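Local coordinates for protein carbohydrate esterase family 2 (CE2) (Chaetomium olivicolor, PDB 4XVH) that probably removes acetyl groups from xylan or related plant polysaccharides, as a carbohydrate esterase of family 2 with an SGNH-type hydrolase domain joined to a beta-sandwich domain, at residues Gln111-Gly116 / Asp155-Ala160; Asp117-Gly122 / Val209-Thr214; Gly165-Phe170 / Thr214-Tyr219. All blocks are in the same frame, centred on the assembly; numbering follows the deposited sequence.

Interaction 1 of 3, residues Gln111-Gly116 / Asp155-Ala160; sequences QIDIIG and DYSVVA
I114 turns CG1 to the side away from its carbonyl carbon (chi1 -44°), and this carries CD1 across to the neighbouring strand. There CD1 lies 3.9 Å from Y156 CB and also meets V158 CG2. Y156 CG sits between its backbone N and carbonyl carbon (chi1 55°), and the ring leads off toward helix 144-151 while CB stays 3.3 Å from I112 O. The two strands, 111-116 and 155-160, run parallel, their axes 17° apart. Five backbone bonds join them, from I112 N to D155 O at one end to G116 N to V159 O, 3.2 Å, at the other. I114 is gripped twice: its N gives to S157 O at 2.8 Å and its O accepts from V159 N. D113 OD1 comes within 3.4 Å of S157 CB. At the start of the pair, a water accepts from Q111 NE2 and donates to D155 OD2, 2.6 Å away. D155 also forms a salt bridge with R3, and Q111 bonds to S204. This is the edge of the parallel sheet of the SGNH hydrolase domain, with 155-160 outermost. Strand 111-116 pairs on both sides, with 155-160 and 207-211, and the buried carboxylate of D113 is met by the indole N-H of W203 and the hydroxyl of Y185.

Interaction 2 of 3, residues Asp117-Gly122 / Val209-Thr214; sequences DSITVG and VINLGT. With PEU (2,5,8,11,14,17,20,23,26,29,32,35,38,41,44,47,50,53,56,59,62,65,68,71,74,77,80-heptacosaoxadooctacontan-82-ol), chain C.
D117 and T214 meet where the carboxylate oxygen D117 OD2 comes 3.8 Å from T214 CB, the two side chains crossing at about a right angle. Beside them the tip of I119, CD1, touches T214 OG1 at 3.5 Å. The side chains of T120 and N211 slide past each other in opposite directions, T120 OG1 3.8 Å from N211 CB. L212 brings CD2 up to the backbone N of D117.

Polar links across the contact run through water. One water donates to N211 O at 2.5 Å and accepts from both D117 N and T120 OG1. A second donates to D117 OD2 and accepts from G213 N at 2.9 Å. A third lies among D117 OD2, N211 OD1 and T214 OG1.

The next shell fixes these groups. D117 is the N-cap of helix 118-121. Its CG sits between its own N and carbonyl carbon (chi1 52°), which lets OD1 accept from I119 N at 3.0 Å, 26° out of the carboxylate plane. T120 OG1 also bonds to Y144, and T214 OG1 to S256. S118 follows the cap; its OG bonds to H306 and lies 2.9 Å from PEU OAW. The sequence GDSIT matches the GDS(L) block of this superfamily, so S118 is probably the nucleophile. The D117 carboxylate thus caps the helix with one oxygen and binds waters with the other, linking the probable nucleophile turn to N211, G213 and T214 at and beyond the end of strand 207-211.

Interaction 3 of 3, residues Gly165-Phe170 / Thr214-Tyr219; sequences GLIRNF and TNDFGY. With PEU (2,5,8,11,14,17,20,23,26,29,32,35,38,41,44,47,50,53,56,59,62,65,68,71,74,77,80-heptacosaoxadooctacontan-82-ol), chain C.
D216 points its carboxylate into the turn 165-168, and the tight part of the contact is built around it. CG lies anti to the carbonyl carbon (chi1 -56°), which takes both oxygens to the backbone N-H groups of the turn. OD2 accepts from I167 N at 2.7 Å, nearly along its C-O axis. It also takes R168 N, which comes from above the carboxylate plane. OD1 uses its syn lone pair for L166 N at 3.2 Å. G165 CA packs 3.3 Å from D216 OD1.

R168 grips the other end of the same residue. Its chain is extended from CG to NE, and NE and NH2 both give to D216 O, side-on and in the guanidinium plane, with NE at 2.8 Å. NH1 goes on to D224 O.

N215 and D216 follow T214 in the sequence GTND, the block that in SGNH hydrolases supplies the asparagine, and in CE2 enzymes this residue probably helps form the oxyanion hole. Here N215 ND2 gives to PEU OAW at 2.9 Å and also to K164 O.

The looser side faces the bound polymer. F170 is exposed, and N215 OD1 lies at the edge of its ring, 3.8 Å from F170 CD1, with the ring and amide planes 79° apart. One face of the ring takes PEU, whose CAR lies 3.8 Å above the plane, over the ring centre. At the far end, Y219 CB comes only to 3.8 Å from R168 NH2, and Y219 OH turns away to D268.

All three contacts lie in the GDSL-like hydrolase range. Interaction 1 pairs the edge strand 155-160 with strand 111-116; interaction 2 sets the N-terminal turn of the helix after 111-116 against the end of strand 207-211, the next strand of the same parallel sheet, and the loop beyond it. I115 N and V209 O, 2.7 Å apart, probably bond between the two. Their centres are about 11 Å apart, as are those of interactions 2 and 3, which share T214 and both touch PEU. Interactions 1 and 3 are about 20 Å apart between centres and do not touch. Along the chain 1 and 2 cross, as do 2 and 3, whereas 1 closes before 3 opens. The line therefore runs from the buried sheet to the ligand pocket at the C-terminal ends of its strands.

Interaction 1 of 3, residues Gln111-Gly116 / Asp155-Ala160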
loop_
_atom_site.group_PDB
_atom_site.type_symbol
_atom_site.label_atom_id
_atom_site.label_comp_id
_atom_site.label_asym_id
_atom_site.label_seq_id
_atom_site.Cartn_x
_atom_site.Cartn_y
_atom_site.Cartn_z
ATOM N N GLN A 111 7.570 4.035 12.042
ATOM C CA GLN A 111 6.995 4.433 10.741
ATOM C C GLN A 111 7.525 3.530 9.642
ATOM O O GLN A 111 8.742 3.250 9.592
ATOM C CB GLN A 111 7.347 5.913 10.409
ATOM C CG GLN A 111 6.841 6.947 11.451
ATOM C CD GLN A 111 7.302 8.382 11.132
ATOM O OE1 GLN A 111 8.346 8.571 10.527
ATOM N NE2 GLN A 111 6.506 9.386 11.525
ATOM N N ILE A 112 6.647 3.122 8.730
ATOM C CA ILE A 112 7.030 2.171 7.688
ATOM C C ILE A 112 6.462 2.565 6.315
ATOM O O ILE A 112 5.256 2.805 6.191
ATOM C CB ILE A 112 6.519 0.747 8.063
ATOM C CG1 ILE A 112 7.157 0.254 9.379
ATOM C CG2 ILE A 112 6.764 -0.232 6.954
ATOM C CD1 ILE A 112 6.656 -1.155 9.795
ATOM N N ASP A 113 7.308 2.596 5.290
ATOM C CA ASP A 113 6.824 2.729 3.909
ATOM C C ASP A 113 6.630 1.343 3.293
ATOM O O ASP A 113 7.462 0.448 3.479
ATOM C CB ASP A 113 7.807 3.510 3.036
ATOM C CG ASP A 113 7.595 5.023 3.111
ATOM O OD1 ASP A 113 6.838 5.470 3.999
ATOM O OD2 ASP A 113 8.202 5.766 2.301
ATOM N N ILE A 114 5.550 1.182 2.531
ATOM C CA ILE A 114 5.327 -0.056 1.800
ATOM C C ILE A 114 5.117 0.262 0.330
ATOM O O ILE A 114 4.164 0.935 -0.017
ATOM C CB ILE A 114 4.111 -0.790 2.342
ATOM C CG1 ILE A 114 4.144 -0.760 3.892
ATOM C CG2 ILE A 114 4.064 -2.208 1.769
ATOM C CD1 ILE A 114 2.794 -0.746 4.547
ATOM N N ILE A 115 6.013 -0.210 -0.530
ATOM C CA ILE A 115 6.011 0.222 -1.927
ATOM C C ILE A 115 5.792 -0.991 -2.823
ATOM O O ILE A 115 6.510 -1.976 -2.672
ATOM C CB ILE A 115 7.340 0.889 -2.313
ATOM C CG1 ILE A 115 7.659 2.060 -1.360
ATOM C CG2 ILE A 115 7.294 1.332 -3.797
ATOM C CD1 ILE A 115 9.157 2.490 -1.369
ATOM N N GLY A 116 4.830 -0.927 -3.750
ATOM C CA GLY A 116 4.620 -2.074 -4.608
ATOM C C GLY A 116 3.561 -1.923 -5.669
ATOM O O GLY A 116 3.272 -0.806 -6.144
ATOM N N ASP A 155 2.897 3.504 12.322
ATOM C CA ASP A 155 2.226 4.230 11.244
ATOM C C ASP A 155 2.822 3.739 9.928
ATOM O O ASP A 155 3.947 3.207 9.888
ATOM C CB ASP A 155 2.414 5.759 11.386
ATOM C CG ASP A 155 1.252 6.421 12.112
ATOM O OD1 ASP A 155 0.155 5.829 12.161
ATOM O OD2 ASP A 155 1.430 7.521 12.654
ATOM N N TYR A 156 2.099 3.914 8.836
ATOM C CA TYR A 156 2.644 3.441 7.575
ATOM C C TYR A 156 2.203 4.371 6.438
ATOM O O TYR A 156 1.305 5.220 6.601
ATOM C CB TYR A 156 2.222 1.986 7.295
ATOM C CG TYR A 156 0.722 1.794 7.323
ATOM C CD1 TYR A 156 -0.040 1.998 6.179
ATOM C CD2 TYR A 156 0.061 1.413 8.497
ATOM C CE1 TYR A 156 -1.412 1.826 6.186
ATOM C CE2 TYR A 156 -1.317 1.245 8.511
ATOM C CZ TYR A 156 -2.038 1.444 7.344
ATOM O OH TYR A 156 -3.398 1.285 7.317
ATOM N N SER A 157 2.881 4.219 5.315
ATOM C CA SER A 157 2.541 4.889 4.081
ATOM C C SER A 157 2.657 3.876 2.959
ATOM O O SER A 157 3.735 3.307 2.745
ATOM C CB SER A 157 3.473 6.071 3.812
ATOM O OG SER A 157 3.118 6.672 2.592
ATOM N N VAL A 158 1.530 3.621 2.291
ATOM C CA VAL A 158 1.502 2.732 1.141
ATOM C C VAL A 158 1.614 3.568 -0.127
ATOM O O VAL A 158 0.827 4.495 -0.339
ATOM C CB VAL A 158 0.195 1.905 1.083
ATOM C CG1 VAL A 158 0.143 1.062 -0.196
ATOM C CG2 VAL A 158 0.081 0.999 2.315
ATOM N N VAL A 159 2.604 3.245 -0.946
ATOM C CA VAL A 159 2.741 3.843 -2.256
ATOM C C VAL A 159 2.735 2.715 -3.253
ATOM O O VAL A 159 3.747 2.042 -3.430
ATOM C CB VAL A 159 4.027 4.668 -2.400
ATOM C CG1 VAL A 159 4.054 5.325 -3.786
ATOM C CG2 VAL A 159 4.053 5.750 -1.339
ATOM N N ALA A 160 1.591 2.498 -3.896
ATOM C CA ALA A 160 1.422 1.305 -4.730
ATOM C C ALA A 160 0.382 1.535 -5.782
ATOM O O ALA A 160 -0.535 2.325 -5.575
ATOM C CB ALA A 160 1.044 0.118 -3.878
HETATM O O HOH W 1 3.802 8.551 12.986
#

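Interaction 2 of 3, residues Asp117-Gly122 / Val209-Thr214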
loop_
_atom_site.group_PDB
_atom_site.type_symbol
_atom_site.label_atom_id
_atom_site.label_comp_id
_atom_site.label_asym_id
_atom_site.label_seq_id
_atom_site.Cartn_x
_atom_site.Cartn_y
_atom_site.Cartn_z
ATOM N N ASP A 117 2.985 -3.062 -6.051
ATOM C CA ASP A 117 2.016 -3.092 -7.131
ATOM C C ASP A 117 0.640 -3.520 -6.600
ATOM O O ASP A 117 0.283 -3.213 -5.468
ATOM C CB ASP A 117 2.490 -4.049 -8.224
ATOM C CG ASP A 117 2.849 -5.444 -7.684
ATOM O OD1 ASP A 117 2.260 -5.899 -6.682
ATOM O OD2 ASP A 117 3.736 -6.094 -8.271
ATOM N N SER A 118 -0.105 -4.270 -7.407
ATOM C CA SER A 118 -1.464 -4.646 -7.039
ATOM C C SER A 118 -1.483 -5.465 -5.722
ATOM O O SER A 118 -2.451 -5.431 -4.957
ATOM C CB SER A 118 -2.089 -5.452 -8.188
ATOM O OG SER A 118 -1.397 -6.678 -8.319
ATOM N N ILE A 119 -0.425 -6.229 -5.479
ATOM C CA ILE A 119 -0.369 -7.052 -4.270
ATOM C C ILE A 119 -0.306 -6.150 -3.020
ATOM O O ILE A 119 -0.953 -6.416 -1.974
ATOM C CB ILE A 119 0.842 -8.007 -4.323
ATOM C CG1 ILE A 119 0.714 -8.897 -5.576
ATOM C CG2 ILE A 119 0.949 -8.857 -3.036
ATOM C CD1 ILE A 119 1.989 -9.711 -5.871
ATOM N N THR A 120 0.433 -5.056 -3.149
ATOM C CA THR A 120 0.585 -4.110 -2.058
ATOM C C THR A 120 -0.633 -3.208 -1.932
ATOM O O THR A 120 -1.004 -2.795 -0.827
ATOM C CB THR A 120 1.885 -3.312 -2.274
ATOM O OG1 THR A 120 2.961 -4.257 -2.254
ATOM C CG2 THR A 120 2.097 -2.240 -1.248
ATOM N N VAL A 121 -1.286 -2.936 -3.057
ATOM C CA VAL A 121 -2.570 -2.254 -3.014
ATOM C C VAL A 121 -3.588 -3.056 -2.213
ATOM O O VAL A 121 -4.279 -2.517 -1.350
ATOM C CB VAL A 121 -3.157 -2.046 -4.428
ATOM C CG1 VAL A 121 -4.633 -1.617 -4.325
ATOM C CG2 VAL A 121 -2.329 -1.013 -5.218
ATOM N N GLY A 122 -3.657 -4.358 -2.504
ATOM C CA GLY A 122 -4.764 -5.165 -2.032
ATOM C C GLY A 122 -5.805 -5.432 -3.099
ATOM O O GLY A 122 -6.965 -5.619 -2.793
ATOM N N VAL A 209 9.565 -1.189 2.840
ATOM C CA VAL A 209 9.199 -2.486 2.287
ATOM C C VAL A 209 8.973 -2.347 0.788
ATOM O O VAL A 209 8.225 -1.462 0.350
ATOM C CB VAL A 209 7.922 -3.048 2.935
ATOM C CG1 VAL A 209 7.564 -4.400 2.281
ATOM C CG2 VAL A 209 8.118 -3.192 4.468
ATOM N N ILE A 210 9.666 -3.156 -0.002
ATOM C CA ILE A 210 9.485 -3.054 -1.447
ATOM C C ILE A 210 9.097 -4.402 -2.017
ATOM O O ILE A 210 9.834 -5.364 -1.847
ATOM C CB ILE A 210 10.756 -2.554 -2.149
ATOM C CG1 ILE A 210 11.145 -1.174 -1.594
ATOM C CG2 ILE A 210 10.529 -2.536 -3.676
ATOM C CD1 ILE A 210 12.514 -0.717 -1.991
ATOM N N ASN A 211 7.965 -4.444 -2.724
ATOM C CA ASN A 211 7.484 -5.665 -3.352
ATOM C C ASN A 211 7.146 -5.409 -4.826
ATOM O O ASN A 211 6.017 -5.045 -5.173
ATOM C CB ASN A 211 6.262 -6.170 -2.585
ATOM C CG ASN A 211 5.714 -7.490 -3.116
ATOM O OD1 ASN A 211 5.988 -7.915 -4.241
ATOM N ND2 ASN A 211 4.884 -8.122 -2.301
ATOM N N LEU A 212 8.138 -5.600 -5.686
ATOM C CA LEU A 212 7.988 -5.315 -7.103
ATOM C C LEU A 212 8.684 -6.387 -7.931
ATOM O O LEU A 212 9.754 -6.894 -7.534
ATOM C CB LEU A 212 8.596 -3.954 -7.445
ATOM C CG LEU A 212 7.893 -2.728 -6.880
ATOM C CD1 LEU A 212 8.816 -1.527 -7.101
ATOM C CD2 LEU A 212 6.558 -2.529 -7.621
ATOM N N GLY A 213 8.096 -6.717 -9.077
ATOM C CA GLY A 213 8.705 -7.701 -9.969
ATOM C C GLY A 213 7.662 -8.624 -10.574
ATOM O O GLY A 213 7.907 -9.252 -11.593
ATOM N N THR A 214 6.496 -8.734 -9.940
ATOM C CA THR A 214 5.450 -9.572 -10.521
ATOM C C THR A 214 5.152 -9.095 -11.952
ATOM O O THR A 214 5.108 -9.898 -12.882
ATOM C CB THR A 214 4.177 -9.550 -9.684
ATOM O OG1 THR A 214 4.480 -10.025 -8.374
ATOM C CG2 THR A 214 3.076 -10.433 -10.329
HETATM C CAA PEU C . -10.650 7.386 -13.263
HETATM O OAB PEU C . -10.645 6.229 -14.117
HETATM C CAC PEU C . -10.132 6.519 -15.475
HETATM C CAD PEU C . -10.053 5.388 -16.569
HETATM O OAE PEU C . -11.339 4.804 -16.891
HETATM C CAF PEU C . -11.971 4.102 -15.774
HETATM C CAG PEU C . -11.452 2.742 -15.276
HETATM O OAH PEU C . -10.072 2.633 -14.894
HETATM C CAI PEU C . -9.804 1.339 -14.285
HETATM C CAJ PEU C . -8.306 1.061 -14.112
HETATM O OAK PEU C . -8.091 -0.216 -13.454
HETATM C CAL PEU C . -6.741 -0.660 -13.702
HETATM C CAM PEU C . -6.401 -2.005 -13.070
HETATM O OAN PEU C . -5.124 -2.326 -13.657
HETATM C CAO PEU C . -4.621 -3.635 -13.305
HETATM C CAP PEU C . -3.664 -3.810 -14.467
HETATM O OAQ PEU C . -2.813 -4.947 -14.751
HETATM C CAR PEU C . -3.421 -6.275 -14.828
HETATM C CAS PEU C . -3.807 -7.056 -13.546
HETATM O OAT PEU C . -2.655 -7.405 -12.680
HETATM C CAU PEU C . -1.903 -6.288 -12.115
HETATM C CAV PEU C . -0.715 -6.771 -11.256
HETATM O OAW PEU C . 0.082 -5.744 -10.615
HETATM O O HOH W 2 5.495 -7.894 -7.136
HETATM O O HOH W 3 3.664 -5.491 -4.409
HETATM O O HOH W 4 5.605 -5.522 -10.029
#

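Interaction 3 of 3, residues Gly165-Phe170 / Thr214-Tyr219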
loop_
_atom_site.group_PDB
_atom_site.type_symbol
_atom_site.label_atom_id
_atom_site.label_comp_id
_atom_site.label_asym_id
_atom_site.label_seq_id
_atom_site.Cartn_x
_atom_site.Cartn_y
_atom_site.Cartn_z
ATOM N N GLY A 165 5.554 -1.771 -12.368
ATOM C CA GLY A 165 6.780 -2.491 -12.115
ATOM C C GLY A 165 7.934 -1.603 -11.663
ATOM O O GLY A 165 7.782 -0.399 -11.452
ATOM N N LEU A 166 9.090 -2.232 -11.512
ATOM C CA LEU A 166 10.339 -1.563 -11.210
ATOM C C LEU A 166 11.042 -1.052 -12.478
ATOM O O LEU A 166 11.470 0.098 -12.524
ATOM C CB LEU A 166 11.253 -2.531 -10.469
ATOM C CG LEU A 166 12.677 -2.083 -10.117
ATOM C CD1 LEU A 166 12.628 -0.890 -9.124
ATOM C CD2 LEU A 166 13.497 -3.246 -9.551
ATOM N N ILE A 167 11.211 -1.918 -13.482
ATOM C CA ILE A 167 11.829 -1.497 -14.746
ATOM C C ILE A 167 10.826 -1.523 -15.897
ATOM O O ILE A 167 11.003 -0.815 -16.860
ATOM C CB ILE A 167 13.055 -2.362 -15.139
ATOM C CG1 ILE A 167 12.666 -3.812 -15.394
ATOM C CG2 ILE A 167 14.095 -2.320 -14.052
ATOM C CD1 ILE A 167 13.797 -4.604 -16.021
ATOM N N ARG A 168 9.761 -2.319 -15.788
ATOM C CA ARG A 168 8.739 -2.301 -16.820
ATOM C C ARG A 168 7.420 -2.740 -16.213
ATOM O O ARG A 168 7.395 -3.565 -15.312
ATOM C CB ARG A 168 9.138 -3.195 -18.015
ATOM C CG ARG A 168 9.268 -4.690 -17.703
ATOM C CD ARG A 168 9.823 -5.486 -18.914
ATOM N NE ARG A 168 9.642 -6.928 -18.728
ATOM C CZ ARG A 168 9.926 -7.850 -19.660
ATOM N NH1 ARG A 168 10.437 -7.497 -20.840
ATOM N NH2 ARG A 168 9.721 -9.146 -19.401
ATOM N N ASN A 169 6.328 -2.159 -16.702
ATOM C CA ASN A 169 5.012 -2.449 -16.161
ATOM C C ASN A 169 4.398 -3.723 -16.750
ATOM O O ASN A 169 5.086 -4.474 -17.465
ATOM C CB ASN A 169 4.099 -1.252 -16.384
ATOM C CG ASN A 169 4.582 -0.006 -15.637
ATOM O OD1 ASN A 169 5.081 -0.095 -14.497
ATOM N ND2 ASN A 169 4.460 1.158 -16.285
ATOM N N PHE A 170 3.123 -3.955 -16.430
ATOM C CA PHE A 170 2.401 -5.156 -16.843
ATOM C C PHE A 170 2.517 -5.344 -18.359
ATOM O O PHE A 170 2.529 -4.369 -19.111
ATOM C CB PHE A 170 0.928 -5.073 -16.399
ATOM C CG PHE A 170 0.048 -6.195 -16.918
ATOM C CD1 PHE A 170 -0.025 -7.408 -16.248
ATOM C CD2 PHE A 170 -0.718 -6.025 -18.066
ATOM C CE1 PHE A 170 -0.824 -8.446 -16.718
ATOM C CE2 PHE A 170 -1.529 -7.069 -18.554
ATOM C CZ PHE A 170 -1.580 -8.282 -17.874
ATOM N N THR A 214 6.496 -8.734 -9.940
ATOM C CA THR A 214 5.450 -9.572 -10.521
ATOM C C THR A 214 5.152 -9.095 -11.952
ATOM O O THR A 214 5.108 -9.898 -12.882
ATOM C CB THR A 214 4.177 -9.550 -9.684
ATOM O OG1 THR A 214 4.480 -10.025 -8.374
ATOM C CG2 THR A 214 3.076 -10.433 -10.329
ATOM N N ASN A 215 4.975 -7.794 -12.138
ATOM C CA ASN A 215 4.727 -7.274 -13.486
ATOM C C ASN A 215 5.954 -7.309 -14.407
ATOM O O ASN A 215 5.827 -7.572 -15.619
ATOM C CB ASN A 215 4.171 -5.848 -13.371
ATOM C CG ASN A 215 2.812 -5.833 -12.669
ATOM O OD1 ASN A 215 1.889 -6.496 -13.112
ATOM N ND2 ASN A 215 2.718 -5.143 -11.547
ATOM N N ASP A 216 7.136 -7.065 -13.848
ATOM C CA ASP A 216 8.354 -7.037 -14.660
ATOM C C ASP A 216 8.583 -8.392 -15.339
ATOM O O ASP A 216 9.030 -8.485 -16.502
ATOM C CB ASP A 216 9.571 -6.672 -13.784
ATOM C CG ASP A 216 9.379 -5.352 -13.048
ATOM O OD1 ASP A 216 8.508 -5.304 -12.166
ATOM O OD2 ASP A 216 10.080 -4.368 -13.376
ATOM N N PHE A 217 8.272 -9.453 -14.597
ATOM C CA PHE A 217 8.551 -10.801 -15.081
ATOM C C PHE A 217 7.556 -11.290 -16.133
ATOM O O PHE A 217 7.848 -12.198 -16.897
ATOM C CB PHE A 217 8.617 -11.760 -13.899
ATOM C CG PHE A 217 10.018 -11.925 -13.363
ATOM C CD1 PHE A 217 10.573 -10.980 -12.517
ATOM C CD2 PHE A 217 10.781 -13.003 -13.729
ATOM C CE1 PHE A 217 11.881 -11.141 -12.043
ATOM C CE2 PHE A 217 12.075 -13.166 -13.255
ATOM C CZ PHE A 217 12.610 -12.235 -12.406
ATOM N N GLY A 218 6.386 -10.680 -16.200
ATOM C CA GLY A 218 5.441 -11.063 -17.248
ATOM C C GLY A 218 6.001 -10.826 -18.637
ATOM O O GLY A 218 6.573 -9.757 -18.890
ATOM N N TYR A 219 5.835 -11.796 -19.548
ATOM C CA TYR A 219 6.349 -11.620 -20.901
ATOM C C TYR A 219 5.590 -12.425 -21.966
ATOM O O TYR A 219 5.590 -12.045 -23.150
ATOM C CB TYR A 219 7.838 -12.000 -20.959
ATOM C CG TYR A 219 8.067 -13.506 -20.981
ATOM C CD1 TYR A 219 8.200 -14.237 -19.802
ATOM C CD2 TYR A 219 8.124 -14.189 -22.181
ATOM C CE1 TYR A 219 8.377 -15.612 -19.836
ATOM C CE2 TYR A 219 8.300 -15.557 -22.229
ATOM C CZ TYR A 219 8.422 -16.264 -21.066
ATOM O OH TYR A 219 8.599 -17.620 -21.162
HETATM C CAA PEU C . -10.650 7.386 -13.263
HETATM O OAB PEU C . -10.645 6.229 -14.117
HETATM C CAC PEU C . -10.132 6.519 -15.475
HETATM C CAD PEU C . -10.053 5.388 -16.569
HETATM O OAE PEU C . -11.339 4.804 -16.891
HETATM C CAF PEU C . -11.971 4.102 -15.774
HETATM C CAG PEU C . -11.452 2.742 -15.276
HETATM O OAH PEU C . -10.072 2.633 -14.894
HETATM C CAI PEU C . -9.804 1.339 -14.285
HETATM C CAJ PEU C . -8.306 1.061 -14.112
HETATM O OAK PEU C . -8.091 -0.216 -13.454
HETATM C CAL PEU C . -6.741 -0.660 -13.702
HETATM C CAM PEU C . -6.401 -2.005 -13.070
HETATM O OAN PEU C . -5.124 -2.326 -13.657
HETATM C CAO PEU C . -4.621 -3.635 -13.305
HETATM C CAP PEU C . -3.664 -3.810 -14.467
HETATM O OAQ PEU C . -2.813 -4.947 -14.751
HETATM C CAR PEU C . -3.421 -6.275 -14.828
HETATM C CAS PEU C . -3.807 -7.056 -13.546
HETATM O OAT PEU C . -2.655 -7.405 -12.680
HETATM C CAU PEU C . -1.903 -6.288 -12.115
HETATM C CAV PEU C . -0.715 -6.771 -11.256
HETATM O OAW PEU C . 0.082 -5.744 -10.615
#